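Local coordinates for 8-demethyl-8-aminoriboflavin-5'-phosphate synthase (Streptomyces davawensis, PDB 5MLD), which replaces the C-8 methyl group of FMN with an amino group, using glutamate as donor, to make 8-demethyl-8-aminoriboflavin-5'-phosphate on the way to the antibiotic roseoflavin, at residues A[48-54]-A[65-71]; A[79-83]-A[121-125]; A[160-164]-A[182-188]; A[4-10]-A[83-89]. All coordinates share one frame; numbering follows the deposited sequence.

In the fold
All four contacts are built on or around one flavodoxin-like sheet. Interaction 4 pairs strands 4-9 and 84-92 at the heart of that sheet, and interaction 1 falls within the long excursion between them, its centre about 22 Å away. Interaction 2, about 12 Å from interaction 4 between centres, shares D83 with it and joins the end of helix 72-81 to the approach to strand 125-132. Interaction 3 comes last, laying helix 183-205 against strand 161-164, about 35 Å from interaction 1 between centres. Interactions 1, 3 and 4 come near flavin sites, the first two also at subunit interfaces, whereas interaction 2 is packing away from the flavin.

Interaction 1 (A[48-54]-A[65-71]); sequences DIEQEYW and KARREDE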
# COMPACT_ATOMS: atom_id res chain seq x y z
N ASP A 48 -0.69 13.89 26.29
CA ASP A 48 0.50 13.12 26.62
C ASP A 48 0.16 11.64 26.51
O ASP A 48 -0.42 11.05 27.42
CB ASP A 48 0.96 13.50 28.02
CG ASP A 48 2.20 12.75 28.45
OD1 ASP A 48 2.99 12.33 27.58
OD2 ASP A 48 2.37 12.58 29.67
N ILE A 49 0.54 11.03 25.38
CA ILE A 49 0.29 9.62 25.11
C ILE A 49 1.63 8.93 24.92
O ILE A 49 2.35 9.22 23.96
CB ILE A 49 -0.58 9.43 23.86
CG1 ILE A 49 -1.91 10.21 23.95
CG2 ILE A 49 -0.79 7.94 23.56
CD1 ILE A 49 -2.79 9.81 25.09
N GLU A 50 1.96 7.98 25.81
CA GLU A 50 3.28 7.35 25.77
C GLU A 50 3.37 6.39 24.59
O GLU A 50 2.50 5.54 24.40
CB GLU A 50 3.57 6.61 27.08
CG GLU A 50 4.91 5.88 27.07
CD GLU A 50 6.09 6.78 26.70
OE1 GLU A 50 6.23 7.89 27.29
OE2 GLU A 50 6.89 6.39 25.83
N GLN A 51 4.45 6.53 23.81
CA GLN A 51 4.68 5.71 22.63
C GLN A 51 5.34 4.38 22.96
O GLN A 51 5.13 3.39 22.24
CB GLN A 51 5.55 6.49 21.63
CG GLN A 51 5.94 5.72 20.38
CD GLN A 51 6.88 6.53 19.50
OE1 GLN A 51 7.68 7.33 20.00
NE2 GLN A 51 6.76 6.36 18.20
N GLU A 52 6.16 4.34 24.00
CA GLU A 52 6.96 3.16 24.26
C GLU A 52 6.10 2.00 24.74
O GLU A 52 5.01 2.18 25.30
CB GLU A 52 8.05 3.46 25.30
CG GLU A 52 9.16 4.33 24.76
CD GLU A 52 10.08 4.87 25.84
OE1 GLU A 52 10.33 4.15 26.83
OE2 GLU A 52 10.55 6.02 25.69
N TYR A 53 6.61 0.79 24.51
CA TYR A 53 5.90 -0.45 24.80
C TYR A 53 6.57 -1.20 25.93
O TYR A 53 7.80 -1.32 25.98
CB TYR A 53 5.85 -1.35 23.56
CG TYR A 53 5.06 -2.63 23.81
CD1 TYR A 53 5.67 -3.75 24.38
CD2 TYR A 53 3.70 -2.70 23.52
CE1 TYR A 53 4.96 -4.92 24.62
CE2 TYR A 53 2.98 -3.86 23.75
CZ TYR A 53 3.61 -4.96 24.32
OH TYR A 53 2.90 -6.11 24.56
N TRP A 54 5.76 -1.77 26.81
CA TRP A 54 6.28 -2.73 27.77
C TRP A 54 5.22 -3.78 28.03
O TRP A 54 4.03 -3.46 28.06
CB TRP A 54 6.69 -2.05 29.09
CG TRP A 54 7.03 -3.04 30.17
CD1 TRP A 54 8.28 -3.54 30.47
CD2 TRP A 54 6.12 -3.68 31.05
NE1 TRP A 54 8.18 -4.45 31.50
CE2 TRP A 54 6.87 -4.55 31.88
CE3 TRP A 54 4.73 -3.60 31.24
CZ2 TRP A 54 6.27 -5.33 32.86
CZ3 TRP A 54 4.15 -4.37 32.23
CH2 TRP A 54 4.92 -5.22 33.02
N LYS A 65 9.23 3.92 31.79
CA LYS A 65 8.65 5.02 31.02
C LYS A 65 7.41 4.56 30.26
O LYS A 65 6.40 5.28 30.20
CB LYS A 65 9.68 5.60 30.05
CG LYS A 65 9.20 6.82 29.27
CD LYS A 65 10.35 7.45 28.49
CE LYS A 65 9.89 8.69 27.73
NZ LYS A 65 9.14 8.37 26.48
N ALA A 66 7.45 3.35 29.67
CA ALA A 66 6.26 2.82 29.01
C ALA A 66 5.10 2.66 29.98
O ALA A 66 3.94 2.84 29.58
CB ALA A 66 6.58 1.49 28.34
N ARG A 67 5.37 2.33 31.24
CA ARG A 67 4.29 2.08 32.19
C ARG A 67 3.76 3.34 32.86
O ARG A 67 2.85 3.25 33.68
CB ARG A 67 4.75 1.10 33.28
CG ARG A 67 4.92 -0.33 32.80
CD ARG A 67 5.22 -1.30 33.95
NE ARG A 67 6.35 -0.88 34.77
CZ ARG A 67 7.63 -1.17 34.52
NH1 ARG A 67 7.96 -1.88 33.45
NH2 ARG A 67 8.58 -0.74 35.34
N ARG A 68 4.31 4.51 32.55
CA ARG A 68 4.00 5.70 33.34
C ARG A 68 2.54 6.11 33.17
O ARG A 68 1.85 5.72 32.23
CB ARG A 68 4.93 6.84 32.95
CG ARG A 68 4.63 7.48 31.62
CD ARG A 68 5.77 8.37 31.17
NE ARG A 68 5.53 8.88 29.82
CZ ARG A 68 4.74 9.91 29.55
NH1 ARG A 68 4.09 10.55 30.52
NH2 ARG A 68 4.57 10.30 28.29
N GLU A 69 2.06 6.90 34.12
CA GLU A 69 0.73 7.48 34.04
C GLU A 69 0.69 8.52 32.91
O GLU A 69 1.47 9.47 32.93
CB GLU A 69 0.37 8.12 35.38
CG GLU A 69 -0.94 8.86 35.41
CD GLU A 69 -1.19 9.53 36.76
OE1 GLU A 69 -0.69 9.02 37.78
OE2 GLU A 69 -1.89 10.57 36.78
N ASP A 70 -0.19 8.33 31.94
CA ASP A 70 -0.33 9.30 30.85
C ASP A 70 -1.83 9.55 30.63
O ASP A 70 -2.67 9.23 31.48
CB ASP A 70 0.42 8.80 29.61
CG ASP A 70 -0.24 7.59 28.95
OD1 ASP A 70 -1.20 7.04 29.51
OD2 ASP A 70 0.21 7.18 27.86
N GLU A 71 -2.18 10.11 29.48
CA GLU A 71 -3.57 10.41 29.16
C GLU A 71 -4.22 9.36 28.26
O GLU A 71 -5.31 9.60 27.75
CB GLU A 71 -3.68 11.77 28.48
CG GLU A 71 -3.25 12.95 29.34
CD GLU A 71 -3.50 14.25 28.63
OE1 GLU A 71 -4.66 14.56 28.33
OE2 GLU A 71 -2.52 14.95 28.33
O HOH W 1 9.92 2.17 28.45
O HOH W 2 2.92 2.82 26.94
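A salt-bridge network built from D48, E50, E52, K65 and R68 folds the loop between strand 38-43 and helix 72-81 back on itself, showing how charge can order a chain that lacks regular structure. R68 meets D48 end-on, its guanidinium and the carboxylate nearly coplanar at 21°, with NH2 2.7 Å from D48 OD1 and NH1 donating to OD2. Its side edge serves E50: NE lies 2.8 Å from E50 OE1, and NH2 adds a second bond to this same oxygen. K65 NZ bonds to both E50 oxygens on their syn sides, so OE1 accepts from three nitrogens, while E52 N, 2.8 Å from E50 OE2, further fixes the carboxylate's rotation. The bend of the E50 chain at chi2 (54°) folds its carboxylate back within reach of E52 N. K65 NZ also reaches E52 OE2, which forms a second salt bridge with R14 of the second subunit, extending the network into the tetramer interface. D70 OD2 accepts a hydrogen bond from E50 N through its anti lone pair at 2.8 Å. At the far end, A66 CB packs on W54 CB, and R67 lies over one face of the W54 indole: R67 CD makes a CH-pi contact 3.7 Å from the six-membered ring centroid, and the guanidinium a cation-pi contact with the five-membered ring, NH1 lying 3.2 Å above the indole plane and hydrogen-bonded to W60 O.

Interaction 2 (A[79-83]-A[121-125]); sequences IREAD and PLYNK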
# COMPACT_ATOMS: atom_id res chain seq x y z
N ILE A 79 -12.88 6.53 23.10
CA ILE A 79 -13.02 5.67 21.93
C ILE A 79 -13.98 4.53 22.22
O ILE A 79 -14.80 4.15 21.38
CB ILE A 79 -11.64 5.14 21.49
CG1 ILE A 79 -10.74 6.30 21.04
CG2 ILE A 79 -11.80 4.11 20.40
CD1 ILE A 79 -9.29 5.89 20.86
N ARG A 80 -13.91 3.96 23.42
CA ARG A 80 -14.84 2.90 23.79
C ARG A 80 -16.28 3.40 23.79
O ARG A 80 -17.20 2.65 23.45
CB ARG A 80 -14.50 2.33 25.16
CG ARG A 80 -13.27 1.47 25.18
CD ARG A 80 -13.03 1.05 26.61
NE ARG A 80 -12.40 -0.26 26.67
CZ ARG A 80 -13.08 -1.40 26.57
NH1 ARG A 80 -14.39 -1.38 26.41
NH2 ARG A 80 -12.44 -2.55 26.63
N GLU A 81 -16.48 4.65 24.19
CA GLU A 81 -17.83 5.19 24.28
C GLU A 81 -18.38 5.68 22.95
O GLU A 81 -19.61 5.81 22.82
CB GLU A 81 -17.87 6.34 25.29
CG GLU A 81 -17.50 5.94 26.71
CD GLU A 81 -17.38 7.16 27.63
OE1 GLU A 81 -18.07 8.17 27.37
OE2 GLU A 81 -16.61 7.11 28.61
N ALA A 82 -17.54 5.98 21.97
CA ALA A 82 -18.01 6.59 20.74
C ALA A 82 -18.60 5.53 19.81
O ALA A 82 -18.02 4.46 19.61
CB ALA A 82 -16.87 7.33 20.04
N ASP A 83 -19.76 5.85 19.24
CA ASP A 83 -20.39 4.94 18.29
C ASP A 83 -19.76 5.08 16.91
O ASP A 83 -19.72 4.11 16.15
CB ASP A 83 -21.89 5.21 18.25
CG ASP A 83 -22.49 5.21 19.64
OD1 ASP A 83 -22.67 4.10 20.16
OD2 ASP A 83 -22.74 6.31 20.21
N PRO A 121 -13.95 -5.57 21.93
CA PRO A 121 -14.60 -4.42 22.59
C PRO A 121 -15.14 -3.37 21.64
O PRO A 121 -16.09 -2.67 22.01
CB PRO A 121 -13.47 -3.83 23.45
CG PRO A 121 -12.52 -4.91 23.63
CD PRO A 121 -12.58 -5.78 22.41
N LEU A 122 -14.59 -3.24 20.44
CA LEU A 122 -15.02 -2.19 19.52
C LEU A 122 -16.02 -2.69 18.48
O LEU A 122 -16.36 -1.96 17.54
CB LEU A 122 -13.79 -1.56 18.84
CG LEU A 122 -12.81 -0.94 19.85
CD1 LEU A 122 -11.64 -0.24 19.16
CD2 LEU A 122 -13.51 0.04 20.78
N TYR A 123 -16.52 -3.91 18.63
CA TYR A 123 -17.58 -4.41 17.76
C TYR A 123 -18.80 -3.50 17.81
O TYR A 123 -19.10 -2.86 18.83
CB TYR A 123 -17.98 -5.83 18.17
CG TYR A 123 -17.48 -6.87 17.18
CD1 TYR A 123 -16.13 -7.09 17.00
CD2 TYR A 123 -18.37 -7.62 16.43
CE1 TYR A 123 -15.67 -8.02 16.09
CE2 TYR A 123 -17.93 -8.56 15.52
CZ TYR A 123 -16.58 -8.75 15.36
OH TYR A 123 -16.11 -9.68 14.45
N ASN A 124 -19.51 -3.45 16.68
CA ASN A 124 -20.74 -2.68 16.45
C ASN A 124 -20.52 -1.19 16.36
O ASN A 124 -21.50 -0.42 16.37
CB ASN A 124 -21.79 -3.00 17.52
CG ASN A 124 -22.04 -4.46 17.59
OD1 ASN A 124 -22.49 -5.04 16.61
ND2 ASN A 124 -21.68 -5.09 18.70
N LYS A 125 -19.27 -0.75 16.24
CA LYS A 125 -19.00 0.66 16.00
C LYS A 125 -18.75 0.89 14.51
O LYS A 125 -18.63 -0.05 13.71
CB LYS A 125 -17.82 1.12 16.86
CG LYS A 125 -18.10 0.99 18.35
CD LYS A 125 -16.86 1.33 19.15
CE LYS A 125 -17.13 1.19 20.63
NZ LYS A 125 -18.20 2.09 21.08
O HOH W 3 -16.02 -0.52 23.88
O HOH W 4 -22.10 2.27 15.79
O HOH W 5 -21.23 1.71 19.93
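The flat guanidinium of R80 meets the pyrrolidine ring of P121 at a slant, with R80 NH2 3.6 Å from P121 CB. The other flat groups are the carbonyls of R80, in the last turn of helix 72-81, and of A82, just beyond it, and both are approached from above their planes by one ammonium group. K125 NZ donates to R80 O at 2.6 Å, standing 49° out of that carbonyl plane, and to A82 O at 2.8 Å in much the same manner. The K125 side chain runs in extended form past D83 O and A82 O, with CD 3.4 Å from A82 O, then bends at its last torsion (chi4 -60°) to swing NZ in toward the carbonyls. A positive charge here would be favoured by the partial negative charge of the helix C-terminus. Three waters fill out the polar seam. One links D83 O to N124 O; another donates to D83 OD1 at 2.8 Å and accepts from K125 NZ, while D83 OD2 turns to K4. A third donates to P121 O and, weakly, to R80 O. On the apolar side, L122 CD2 comes within 4.4 Å of I79 CG2, in a patch that L107 and Y154 complete. A type II turn from L122 to K125 delivers the lysine to its place. Its ammonium, bonded at the C-terminal end of helix 72-81, joins two approaches to the sheet of a flavodoxin-like fold: D83 leads into strand 84-92, and the turn into the parallel strand 125-132 beside it.

Interaction 3 (A[160-164]-A[182-188]); sequences AAAYW and HFHTNKL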
# COMPACT_ATOMS: atom_id res chain seq x y z
N ALA A 160 -16.89 5.98 2.79
CA ALA A 160 -16.60 6.34 4.17
C ALA A 160 -15.37 7.21 4.33
O ALA A 160 -15.07 7.60 5.46
CB ALA A 160 -16.43 5.08 5.01
N ALA A 161 -14.63 7.51 3.26
CA ALA A 161 -13.38 8.26 3.34
C ALA A 161 -13.48 9.51 2.47
O ALA A 161 -13.63 9.41 1.25
CB ALA A 161 -12.20 7.41 2.89
N ALA A 162 -13.39 10.69 3.10
CA ALA A 162 -13.40 11.97 2.41
C ALA A 162 -12.05 12.66 2.57
O ALA A 162 -11.40 12.53 3.61
CB ALA A 162 -14.50 12.88 2.96
N TYR A 163 -11.63 13.40 1.55
CA TYR A 163 -10.25 13.86 1.52
C TYR A 163 -10.11 15.08 0.62
O TYR A 163 -10.98 15.36 -0.22
CB TYR A 163 -9.30 12.74 1.06
CG TYR A 163 -9.62 12.25 -0.32
CD1 TYR A 163 -10.55 11.25 -0.53
CD2 TYR A 163 -9.02 12.82 -1.44
CE1 TYR A 163 -10.88 10.83 -1.78
CE2 TYR A 163 -9.33 12.39 -2.72
CZ TYR A 163 -10.27 11.40 -2.88
OH TYR A 163 -10.62 10.95 -4.12
N TRP A 164 -9.00 15.80 0.80
CA TRP A 164 -8.58 16.85 -0.11
C TRP A 164 -7.13 16.58 -0.51
O TRP A 164 -6.31 16.21 0.32
CB TRP A 164 -8.69 18.25 0.52
CG TRP A 164 -8.35 19.37 -0.44
CD1 TRP A 164 -9.21 20.05 -1.24
CD2 TRP A 164 -7.05 19.93 -0.69
NE1 TRP A 164 -8.54 20.99 -1.98
CE2 TRP A 164 -7.21 20.95 -1.65
CE3 TRP A 164 -5.77 19.67 -0.18
CZ2 TRP A 164 -6.13 21.72 -2.13
CZ3 TRP A 164 -4.69 20.43 -0.65
CH2 TRP A 164 -4.88 21.44 -1.61
N HIS A 182 -13.86 23.22 -2.36
CA HIS A 182 -13.54 22.17 -3.32
C HIS A 182 -14.74 21.22 -3.40
O HIS A 182 -15.06 20.53 -2.43
CB HIS A 182 -12.26 21.44 -2.92
CG HIS A 182 -11.65 20.63 -4.02
ND1 HIS A 182 -11.26 21.18 -5.22
CD2 HIS A 182 -11.40 19.30 -4.11
CE1 HIS A 182 -10.77 20.22 -6.00
NE2 HIS A 182 -10.84 19.07 -5.34
N PHE A 183 -15.39 21.21 -4.57
CA PHE A 183 -16.66 20.49 -4.73
C PHE A 183 -16.50 19.02 -4.38
O PHE A 183 -17.31 18.45 -3.63
CB PHE A 183 -17.16 20.63 -6.18
CG PHE A 183 -18.33 19.73 -6.52
CD1 PHE A 183 -19.60 19.99 -6.01
CD2 PHE A 183 -18.16 18.63 -7.35
CE1 PHE A 183 -20.68 19.15 -6.32
CE2 PHE A 183 -19.24 17.79 -7.67
CZ PHE A 183 -20.50 18.06 -7.15
N HIS A 184 -15.47 18.37 -4.92
CA HIS A 184 -15.34 16.93 -4.74
C HIS A 184 -15.17 16.58 -3.27
O HIS A 184 -15.84 15.67 -2.76
CB HIS A 184 -14.18 16.41 -5.59
CG HIS A 184 -14.09 14.92 -5.64
ND1 HIS A 184 -14.82 14.16 -6.52
CD2 HIS A 184 -13.34 14.05 -4.92
CE1 HIS A 184 -14.52 12.88 -6.36
NE2 HIS A 184 -13.63 12.79 -5.39
N THR A 185 -14.32 17.33 -2.55
CA THR A 185 -14.15 17.11 -1.12
C THR A 185 -15.45 17.36 -0.37
O THR A 185 -15.85 16.57 0.50
CB THR A 185 -13.04 18.00 -0.56
OG1 THR A 185 -11.81 17.68 -1.23
CG2 THR A 185 -12.86 17.79 0.94
N ASN A 186 -16.13 18.46 -0.69
CA ASN A 186 -17.34 18.79 0.05
C ASN A 186 -18.42 17.74 -0.17
O ASN A 186 -19.15 17.38 0.77
CB ASN A 186 -17.83 20.17 -0.34
CG ASN A 186 -17.10 21.27 0.41
OD1 ASN A 186 -16.68 21.07 1.56
ND2 ASN A 186 -16.94 22.43 -0.22
N LYS A 187 -18.50 17.18 -1.37
CA LYS A 187 -19.52 16.15 -1.57
C LYS A 187 -19.10 14.85 -0.89
O LYS A 187 -19.95 14.17 -0.29
CB LYS A 187 -19.82 15.96 -3.06
CG LYS A 187 -19.17 14.80 -3.78
CD LYS A 187 -19.59 14.81 -5.26
CE LYS A 187 -18.75 13.88 -6.12
NZ LYS A 187 -19.00 14.11 -7.57
N LEU A 188 -17.80 14.51 -0.89
CA LEU A 188 -17.38 13.30 -0.18
C LEU A 188 -17.64 13.41 1.33
O LEU A 188 -18.03 12.42 1.97
CB LEU A 188 -15.89 13.01 -0.44
CG LEU A 188 -15.55 12.57 -1.87
CD1 LEU A 188 -14.13 12.04 -1.91
CD2 LEU A 188 -16.51 11.51 -2.42
O HOH W 6 -12.87 10.04 -5.53
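From its CB, which points away from helix 183-205, the Y163 side chain turns back to the helix. With CG set between the backbone N and the carbonyl carbon (chi1 61°), the ring is carried across to L188: Y163 CE1 lies 3.5 Å from L188 CD1, and the ring atoms CD1 and CZ of Y163 also touch that methyl. At the tip, OH accepts from a water at 2.8 Å, and this water is in turn 2.9 Å from H184 NE2, at the edge of the imidazole. The same hydroxyl is hydrogen-bonded to E135 of the third subunit. On the backbone of the same residue, Y163 O accepts a bond from T185 OG1 at 2.7 Å, while A162 CB rests on L188 CB. W164 turns the edge of its indole toward one face of H182, in an offset edge-to-face pair with planes at 76°; H182 NE2 is held by A168 O of the third subunit. The strand and helix run nearly antiparallel, their segment axes 7.1 Å apart. Such a helix laid on strand 161-164 is the alpha/beta packing of a flavodoxin-like fold, here beside the flavin-binding C132 and at subunit interfaces.

Interaction 4 (A[4-10]-A[83-89]); sequences KALILNT and DILVIAT
K4 O is gripped by two successive backbone amides, I84 N at 3.0 Å and, in a weak bond, D83 N at 2.9 Å. K4 also gives its own amide to the neighbouring strand: D83 OD2 receives K4 N on its anti lone pair at 2.8 Å. From this start, strands 4-9 and 84-92 run parallel, their segment axes 4.7 Å apart, and the regular bonds alternate: L6 N to I84 O, V86 N to L6 O, L8 N to V86 O, A88 N to L8 O and T10 N to A88 O. Only even-numbered residues of 4-10 face strand 84-92 through these bonds, while A5, I7 and N9 bond on their other side to strand 38-43. I7 and V86 lie side by side on one face, CG1 to CB 4.0 Å, beneath helix 20-34. On the other face, L8 CD1 touches both L85 CD1 and I87 CD1, each 3.9 Å away; helix 72-81 covers this side through L75 and I79. Between the D83 end and the flavin end the side chains are aliphatic; polar ones return with N9, T10 and T89. The N9 side chain, about 5 Å from the bound flavin at the nearest atoms, holds T11 N with OD1 and Q22 with ND2, and T89 OG1 accepts from T97 N. The chemistry therefore changes along the pair: the buried central amides and carbonyls satisfy one another between aliphatic faces, whereas at the C-terminal edge N9 and T89 bond to the following loops, consistent with ordering the flavin site.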
# COMPACT_ATOMS: atom_id res chain seq x y z
N LYS A 4 -22.80 9.02 19.52
CA LYS A 4 -21.67 9.93 19.63
C LYS A 4 -20.67 9.65 18.53
O LYS A 4 -20.36 8.49 18.25
CB LYS A 4 -20.95 9.79 20.99
CG LYS A 4 -21.85 10.01 22.19
CD LYS A 4 -21.15 9.58 23.46
CE LYS A 4 -22.17 9.35 24.56
NZ LYS A 4 -21.95 10.25 25.73
N ALA A 5 -20.14 10.72 17.93
CA ALA A 5 -19.06 10.64 16.96
C ALA A 5 -17.82 11.28 17.57
O ALA A 5 -17.88 12.42 18.04
CB ALA A 5 -19.43 11.35 15.66
N LEU A 6 -16.71 10.56 17.54
CA LEU A 6 -15.44 11.05 18.05
C LEU A 6 -14.52 11.26 16.86
O LEU A 6 -14.26 10.32 16.11
CB LEU A 6 -14.83 10.07 19.05
CG LEU A 6 -13.46 10.49 19.59
CD1 LEU A 6 -13.57 11.83 20.36
CD2 LEU A 6 -12.88 9.39 20.43
N ILE A 7 -14.06 12.49 16.66
CA ILE A 7 -13.21 12.85 15.53
C ILE A 7 -11.83 13.14 16.08
O ILE A 7 -11.68 14.04 16.91
CB ILE A 7 -13.75 14.05 14.75
CG1 ILE A 7 -15.23 13.79 14.37
CG2 ILE A 7 -12.87 14.31 13.52
CD1 ILE A 7 -15.96 15.00 13.76
N LEU A 8 -10.82 12.39 15.64
CA LEU A 8 -9.45 12.55 16.15
C LEU A 8 -8.64 13.27 15.08
O LEU A 8 -8.32 12.69 14.04
CB LEU A 8 -8.82 11.21 16.49
CG LEU A 8 -9.59 10.37 17.51
CD1 LEU A 8 -8.84 9.06 17.78
CD2 LEU A 8 -9.82 11.16 18.79
N ASN A 9 -8.32 14.54 15.32
CA ASN A 9 -7.39 15.26 14.46
C ASN A 9 -5.98 14.81 14.83
O ASN A 9 -5.50 15.11 15.93
CB ASN A 9 -7.54 16.77 14.61
CG ASN A 9 -6.70 17.52 13.62
OD1 ASN A 9 -5.73 16.97 13.10
ND2 ASN A 9 -7.06 18.76 13.34
N THR A 10 -5.31 14.12 13.90
CA THR A 10 -3.99 13.57 14.21
C THR A 10 -2.85 14.40 13.63
O THR A 10 -1.75 13.88 13.41
CB THR A 10 -3.92 12.11 13.74
OG1 THR A 10 -4.21 12.03 12.35
CG2 THR A 10 -5.00 11.27 14.48
N ASP A 83 -19.76 5.85 19.24
CA ASP A 83 -20.39 4.94 18.29
C ASP A 83 -19.76 5.08 16.91
O ASP A 83 -19.72 4.11 16.15
CB ASP A 83 -21.89 5.21 18.25
CG ASP A 83 -22.49 5.21 19.64
OD1 ASP A 83 -22.67 4.10 20.16
OD2 ASP A 83 -22.74 6.31 20.21
N ILE A 84 -19.26 6.27 16.58
CA ILE A 84 -18.56 6.52 15.33
C ILE A 84 -17.17 7.04 15.68
O ILE A 84 -17.03 7.91 16.54
CB ILE A 84 -19.31 7.54 14.45
CG1 ILE A 84 -20.69 7.02 14.03
CG2 ILE A 84 -18.49 7.84 13.21
CD1 ILE A 84 -21.60 8.09 13.54
N LEU A 85 -16.14 6.47 15.04
CA LEU A 85 -14.77 6.94 15.17
C LEU A 85 -14.34 7.48 13.81
O LEU A 85 -14.33 6.74 12.82
CB LEU A 85 -13.83 5.82 15.62
CG LEU A 85 -12.36 6.28 15.70
CD1 LEU A 85 -12.20 7.30 16.82
CD2 LEU A 85 -11.41 5.13 15.93
N VAL A 86 -14.06 8.77 13.73
CA VAL A 86 -13.54 9.36 12.51
C VAL A 86 -12.09 9.71 12.77
O VAL A 86 -11.80 10.59 13.59
CB VAL A 86 -14.31 10.62 12.10
CG1 VAL A 86 -13.68 11.22 10.84
CG2 VAL A 86 -15.80 10.29 11.90
N ILE A 87 -11.17 9.05 12.07
CA ILE A 87 -9.78 9.48 12.08
C ILE A 87 -9.64 10.59 11.05
O ILE A 87 -10.00 10.42 9.88
CB ILE A 87 -8.82 8.32 11.78
CG1 ILE A 87 -8.99 7.16 12.77
CG2 ILE A 87 -7.37 8.86 11.75
CD1 ILE A 87 -8.61 7.48 14.19
N ALA A 88 -9.14 11.74 11.48
CA ALA A 88 -8.97 12.88 10.59
C ALA A 88 -7.48 13.14 10.52
O ALA A 88 -6.91 13.79 11.40
CB ALA A 88 -9.75 14.10 11.07
N THR A 89 -6.84 12.64 9.46
CA THR A 89 -5.40 12.63 9.49
C THR A 89 -4.81 13.38 8.31
O THR A 89 -5.27 13.24 7.17
CB THR A 89 -4.85 11.18 9.51
OG1 THR A 89 -3.42 11.22 9.62
CG2 THR A 89 -5.27 10.39 8.25